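Local coordinates for GTPase activator-like protein (PDB 5HIU) that is the N-terminal part of a fungal TSC2, a protein that as a whole probably acts as a GTPase activator, at residues Val223-Asp226 with Leu227-Cys230; Val434-Leu437 with Ile438-Gly442. One frame throughout, in Å; residues are numbered along the deposited sequence.

Interaction 1: Val223-Asp226 with Leu227-Cys230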
ATOM      1  N   VAL A 223       7.538  10.489  -2.562  1.00 70.07           N
ATOM      2  CA  VAL A 223       8.210   9.967  -1.366  1.00 66.47           C
ATOM      3  C   VAL A 223       7.910   8.487  -1.098  1.00 63.96           C
ATOM      4  O   VAL A 223       6.791   8.088  -0.788  1.00 68.97           O
ATOM      5  CB  VAL A 223       7.852  10.792  -0.114  1.00 65.63           C
ATOM      6  CG1 VAL A 223       8.802  10.445   1.025  1.00 67.75           C
ATOM      7  CG2 VAL A 223       7.917  12.284  -0.420  1.00 65.63           C
ATOM      8  N   GLU A 224       8.955   7.692  -1.213  1.00 62.33           N
ATOM      9  CA  GLU A 224       8.922   6.264  -1.033  1.00 58.70           C
ATOM     10  C   GLU A 224       8.256   5.848   0.282  1.00 58.01           C
ATOM     11  O   GLU A 224       7.542   4.839   0.337  1.00 62.88           O
ATOM     12  CB  GLU A 224      10.364   5.765  -1.111  1.00 60.71           C
ATOM     13  CG  GLU A 224      10.596   4.327  -0.723  1.00 64.74           C
ATOM     14  CD  GLU A 224      11.856   3.758  -1.343  1.00 73.97           C
ATOM     15  OE1 GLU A 224      12.448   4.415  -2.224  1.00 81.48           O
ATOM     16  OE2 GLU A 224      12.258   2.642  -0.959  1.00 77.30           O
ATOM     17  N   ASP A 225       8.473   6.619   1.338  1.00 58.81           N
ATOM     18  CA  ASP A 225       7.893   6.298   2.652  1.00 57.55           C
ATOM     19  C   ASP A 225       6.375   6.256   2.625  1.00 54.51           C
ATOM     20  O   ASP A 225       5.793   5.396   3.273  1.00 48.39           O
ATOM     21  CB  ASP A 225       8.372   7.267   3.745  1.00 59.36           C
ATOM     22  CG  ASP A 225       9.727   6.882   4.323  1.00 69.78           C
ATOM     23  OD1 ASP A 225      10.168   5.707   4.197  1.00 75.01           O
ATOM     24  OD2 ASP A 225      10.376   7.780   4.901  1.00 85.87           O
ATOM     25  N   ASP A 226       5.750   7.176   1.878  1.00 52.92           N
ATOM     26  CA  ASP A 226       4.326   7.102   1.584  1.00 48.89           C
ATOM     27  C   ASP A 226       3.958   5.757   0.951  1.00 50.10           C
ATOM     28  O   ASP A 226       2.919   5.188   1.261  1.00 51.01           O
ATOM     29  CB  ASP A 226       3.901   8.222   0.629  1.00 54.55           C
ATOM     30  CG  ASP A 226       4.095   9.627   1.209  1.00 55.92           C
ATOM     31  OD1 ASP A 226       4.227   9.763   2.442  1.00 56.22           O
ATOM     32  OD2 ASP A 226       4.096  10.602   0.411  1.00 53.90           O
ATOM     33  N   LEU A 227       4.781   5.245   0.042  1.00 53.48           N
ATOM     34  CA  LEU A 227       4.475   3.948  -0.575  1.00 54.34           C
ATOM     35  C   LEU A 227       4.620   2.830   0.425  1.00 52.28           C
ATOM     36  O   LEU A 227       3.824   1.908   0.453  1.00 47.16           O
ATOM     37  CB  LEU A 227       5.407   3.641  -1.742  1.00 54.66           C
ATOM     38  CG  LEU A 227       5.185   4.408  -3.016  1.00 60.36           C
ATOM     39  CD1 LEU A 227       6.281   4.038  -3.996  1.00 66.54           C
ATOM     40  CD2 LEU A 227       3.821   4.105  -3.606  1.00 63.98           C
ATOM     41  N   ARG A 228       5.686   2.892   1.208  1.00 49.54           N
ATOM     42  CA  ARG A 228       5.904   1.880   2.216  1.00 52.24           C
ATOM     43  C   ARG A 228       4.679   1.911   3.103  1.00 48.91           C
ATOM     44  O   ARG A 228       4.107   0.875   3.424  1.00 51.58           O
ATOM     45  CB  ARG A 228       7.186   2.163   3.000  1.00 51.88           C
ATOM     46  CG  ARG A 228       7.389   1.277   4.204  1.00 58.46           C
ATOM     47  CD  ARG A 228       8.695   1.589   4.930  1.00 63.06           C
ATOM     48  NE  ARG A 228       9.809   0.812   4.393  1.00 67.61           N
ATOM     49  CZ  ARG A 228      10.634   1.207   3.424  1.00 76.63           C
ATOM     50  NH1 ARG A 228      10.518   2.402   2.842  1.00 80.95           N
ATOM     51  NH2 ARG A 228      11.604   0.389   3.030  1.00 82.95           N
ATOM     52  N   ALA A 229       4.252   3.118   3.443  1.00 46.56           N
ATOM     53  CA  ALA A 229       3.167   3.303   4.393  1.00 47.09           C
ATOM     54  C   ALA A 229       1.858   2.767   3.829  1.00 47.42           C
ATOM     55  O   ALA A 229       1.163   2.050   4.525  1.00 46.94           O
ATOM     56  CB  ALA A 229       3.031   4.778   4.787  1.00 45.84           C
ATOM     57  N   CYS A 230       1.540   3.104   2.576  1.00 45.11           N
ATOM     58  CA  CYS A 230       0.336   2.612   1.928  1.00 44.78           C
ATOM     59  C   CYS A 230       0.305   1.109   1.774  1.00 51.53           C
ATOM     60  O   CYS A 230      -0.762   0.506   1.833  1.00 62.25           O
ATOM     61  CB  CYS A 230       0.177   3.228   0.546  1.00 47.43           C
ATOM     62  SG  CYS A 230      -0.098   4.989   0.648  1.00 57.60           S
TER
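Arg-228 reaches back along the first turn of its helix to Asp-225, and NH1 of Arg-228 meets OD1 of Asp-225 at 3.6 Å in a long salt bridge. The two side chains run side by side in the same direction, but the Asp-225 carboxylate stands 77° from the guanidinium plane, so a single oxygen faces a single nitrogen. A bend in the arginine, chi3 -89°, swings the guanidinium back toward the start of the helix. There NH1 of Arg-228 also lies 4.1 Å from CG of Glu-224; the Glu-224 carboxylate, less surely placed, lies nearly parallel to the guanidinium. The acidic neighbours probably add favourable electrostatics around the guanidinium. Its NH2 has a further, weak ion pair with Glu-268.

Behind these side chains the backbone is already regular helix. Arg-228 N donates to Glu-224 O at 2.8 Å, and the same oxygen takes a weak second bond from Leu-227 N. Ala-229 N to Asp-225 O and Cys-230 N to Asp-226 O carry the pattern on, each at 2.8 Å. Cys-230 SG, anti to its own carbonyl carbon (chi1 -66°), hangs back over the preceding turn, 3.1 Å from Asp-226 O.

Asp-226 is turned to a different side, into the protein: its OD2 accepts a hydrogen bond from Thr-221 just ahead of the helix and a salt bridge from Arg-158, which hold OD2 of the buried carboxylate. On that side Asp-226, Ala-229 and Cys-230 rest on Phe-188 of helix 179-198, while Leu-227 and Cys-230 pack against Cys-218 of helix 204-219, packing the N-terminal turns of helix 224-240 against two earlier helices.

Interaction 2: Val434-Leu437 with Ile438-Gly442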
ATOM      1  N   VAL A 434      17.682 -26.362 -20.831  1.00 81.90           N
ATOM      2  CA  VAL A 434      16.979 -27.276 -21.720  1.00 80.10           C
ATOM      3  C   VAL A 434      17.936 -28.353 -22.201  1.00 82.66           C
ATOM      4  O   VAL A 434      17.581 -29.522 -22.360  1.00 80.82           O
ATOM      5  CB  VAL A 434      16.416 -26.540 -22.943  1.00 81.23           C
ATOM      6  CG1 VAL A 434      15.949 -27.530 -24.009  1.00 82.65           C
ATOM      7  CG2 VAL A 434      15.274 -25.628 -22.526  1.00 77.46           C
ATOM      8  N   GLU A 435      19.157 -27.916 -22.445  1.00 84.92           N
ATOM      9  CA  GLU A 435      20.253 -28.792 -22.780  1.00 87.77           C
ATOM     10  C   GLU A 435      20.498 -29.813 -21.678  1.00 87.19           C
ATOM     11  O   GLU A 435      20.647 -30.998 -21.949  1.00 90.26           O
ATOM     12  CB  GLU A 435      21.477 -27.926 -22.993  1.00 91.76           C
ATOM     13  CG  GLU A 435      22.735 -28.631 -23.404  1.00 96.91           C
ATOM     14  CD  GLU A 435      23.788 -27.634 -23.836  1.00100.23           C
ATOM     15  OE1 GLU A 435      23.537 -26.895 -24.812  1.00102.15           O
ATOM     16  OE2 GLU A 435      24.854 -27.584 -23.193  1.00102.91           O
ATOM     17  N   ASN A 436      20.526 -29.350 -20.438  1.00 88.21           N
ATOM     18  CA  ASN A 436      20.720 -30.234 -19.288  1.00 89.96           C
ATOM     19  C   ASN A 436      19.587 -31.212 -19.080  1.00 87.38           C
ATOM     20  O   ASN A 436      19.823 -32.339 -18.649  1.00 92.31           O
ATOM     21  CB  ASN A 436      20.888 -29.434 -17.989  1.00 90.86           C
ATOM     22  CG  ASN A 436      22.289 -28.896 -17.797  1.00 95.43           C
ATOM     23  OD1 ASN A 436      22.466 -27.725 -17.469  1.00 98.53           O
ATOM     24  ND2 ASN A 436      23.290 -29.750 -17.976  1.00 99.91           N
ATOM     25  N   LEU A 437      18.359 -30.770 -19.341  1.00 82.69           N
ATOM     26  CA  LEU A 437      17.192 -31.611 -19.125  1.00 81.31           C
ATOM     27  C   LEU A 437      17.230 -32.803 -20.062  1.00 84.73           C
ATOM     28  O   LEU A 437      16.970 -33.929 -19.651  1.00 88.79           O
ATOM     29  CB  LEU A 437      15.912 -30.827 -19.337  1.00 78.52           C
ATOM     30  CG  LEU A 437      15.557 -29.892 -18.179  1.00 77.38           C
ATOM     31  CD1 LEU A 437      14.562 -28.865 -18.670  1.00 78.30           C
ATOM     32  CD2 LEU A 437      14.976 -30.621 -16.978  1.00 76.97           C
ATOM     33  N   ILE A 438      17.589 -32.549 -21.313  1.00 83.97           N
ATOM     34  CA  ILE A 438      17.743 -33.604 -22.281  1.00 85.45           C
ATOM     35  C   ILE A 438      18.807 -34.570 -21.803  1.00 88.62           C
ATOM     36  O   ILE A 438      18.594 -35.777 -21.770  1.00 89.80           O
ATOM     37  CB  ILE A 438      18.181 -33.058 -23.651  1.00 88.67           C
ATOM     38  CG1 ILE A 438      17.074 -32.182 -24.242  1.00 88.19           C
ATOM     39  CG2 ILE A 438      18.525 -34.202 -24.610  1.00 88.96           C
ATOM     40  CD1 ILE A 438      17.550 -31.287 -25.360  1.00 90.24           C
ATOM     41  N   VAL A 439      19.958 -34.031 -21.437  1.00 89.89           N
ATOM     42  CA  VAL A 439      21.081 -34.872 -21.098  1.00 92.81           C
ATOM     43  C   VAL A 439      20.738 -35.718 -19.897  1.00 93.46           C
ATOM     44  O   VAL A 439      20.942 -36.923 -19.918  1.00 99.34           O
ATOM     45  CB  VAL A 439      22.364 -34.052 -20.854  1.00 94.41           C
ATOM     46  CG1 VAL A 439      23.460 -34.894 -20.204  1.00 98.08           C
ATOM     47  CG2 VAL A 439      22.867 -33.515 -22.176  1.00 96.64           C
ATOM     48  N   HIS A 440      20.191 -35.118 -18.860  1.00 91.96           N
ATOM     49  CA  HIS A 440      20.003 -35.865 -17.627  1.00 97.72           C
ATOM     50  C   HIS A 440      18.815 -36.826 -17.605  1.00102.28           C
ATOM     51  O   HIS A 440      18.935 -37.918 -17.044  1.00102.68           O
ATOM     52  CB  HIS A 440      20.043 -34.919 -16.444  1.00 95.44           C
ATOM     53  CG  HIS A 440      21.397 -34.313 -16.275  1.00 97.12           C
ATOM     54  ND1 HIS A 440      21.643 -32.966 -16.425  1.00 95.11           N
ATOM     55  CD2 HIS A 440      22.601 -34.898 -16.072  1.00 98.86           C
ATOM     56  CE1 HIS A 440      22.936 -32.742 -16.264  1.00 97.55           C
ATOM     57  NE2 HIS A 440      23.539 -33.897 -16.048  1.00 99.83           N
ATOM     58  N   GLN A 441      17.705 -36.462 -18.242  1.00103.73           N
ATOM     59  CA  GLN A 441      16.581 -37.389 -18.385  1.00103.59           C
ATOM     60  C   GLN A 441      16.666 -38.270 -19.652  1.00104.26           C
ATOM     61  O   GLN A 441      16.637 -39.499 -19.574  1.00102.75           O
ATOM     62  CB  GLN A 441      15.278 -36.624 -18.399  1.00100.36           C
ATOM     63  CG  GLN A 441      14.960 -35.887 -17.119  1.00101.33           C
ATOM     64  CD  GLN A 441      13.466 -35.704 -16.949  1.00106.49           C
ATOM     65  OE1 GLN A 441      12.673 -36.477 -17.510  1.00110.14           O
ATOM     66  NE2 GLN A 441      13.063 -34.694 -16.168  1.00105.83           N
ATOM     67  N   GLY A 442      16.754 -37.647 -20.819  1.00105.05           N
ATOM     68  CA  GLY A 442      16.769 -38.410 -22.070  1.00113.49           C
ATOM     69  C   GLY A 442      15.405 -39.027 -22.346  1.00113.42           C
ATOM     70  O   GLY A 442      14.396 -38.351 -22.186  1.00114.72           O
TER
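Asn-436 and His-440 lie one helical turn apart with their side chains alongside each other, and ND2 of Asn-436 comes within 3.5 Å of CE1 of His-440. The amide and the imidazole are only 22° from parallel. With His-440 CG beside its own backbone N (chi1 -66°), the ring leans back over the previous turn, placing ND1 2.9 Å from Asn-436 O. Val-439 CG1 sits above the middle of one face of the same ring, 4.2 Å from its plane.

The apolar contact is looser: Val-434 CG1 and Ile-438 CD1 meet at 4.3 Å, as the isoleucine's longer branch folds back past Val-434 O.

Among the backbone bonds, Ile-438 N to Val-434 O and Val-439 N to Glu-435 O are both 3.2 Å, whereas His-440 N to Asn-436 O shortens to 2.8 Å. Gln-441 N still bonds to Leu-437 O, and Gly-442 then turns out of the helix with phi 70°, a positive value that suits glycine.

Val-434 and Ile-438 share one side of helix 423-441, where both touch Leu-455 of helix 448-459; Ile-438 also reaches Cys-451 and Met-452, joining the last two helices of the model.

How the interactions relate
From the N terminus, the chain runs through nine helices before interaction 1, which lies at the start of helix 224-240, near the middle of the model. Nine more helices follow in series, with interaction 2 at the end of helix 423-441. Each is local to one helix and closes only a turn, so neither nests in or crosses the other. Their centres are 46 Å apart and their nearest atoms about 36 Å, without touch. Interaction 1 anchors its helix to helices 179-198 and 204-219, whereas interaction 2 faces helix 448-459 close to the C terminus. One marks where a helix begins, the other where one stops, within the same elongated all-helical chain.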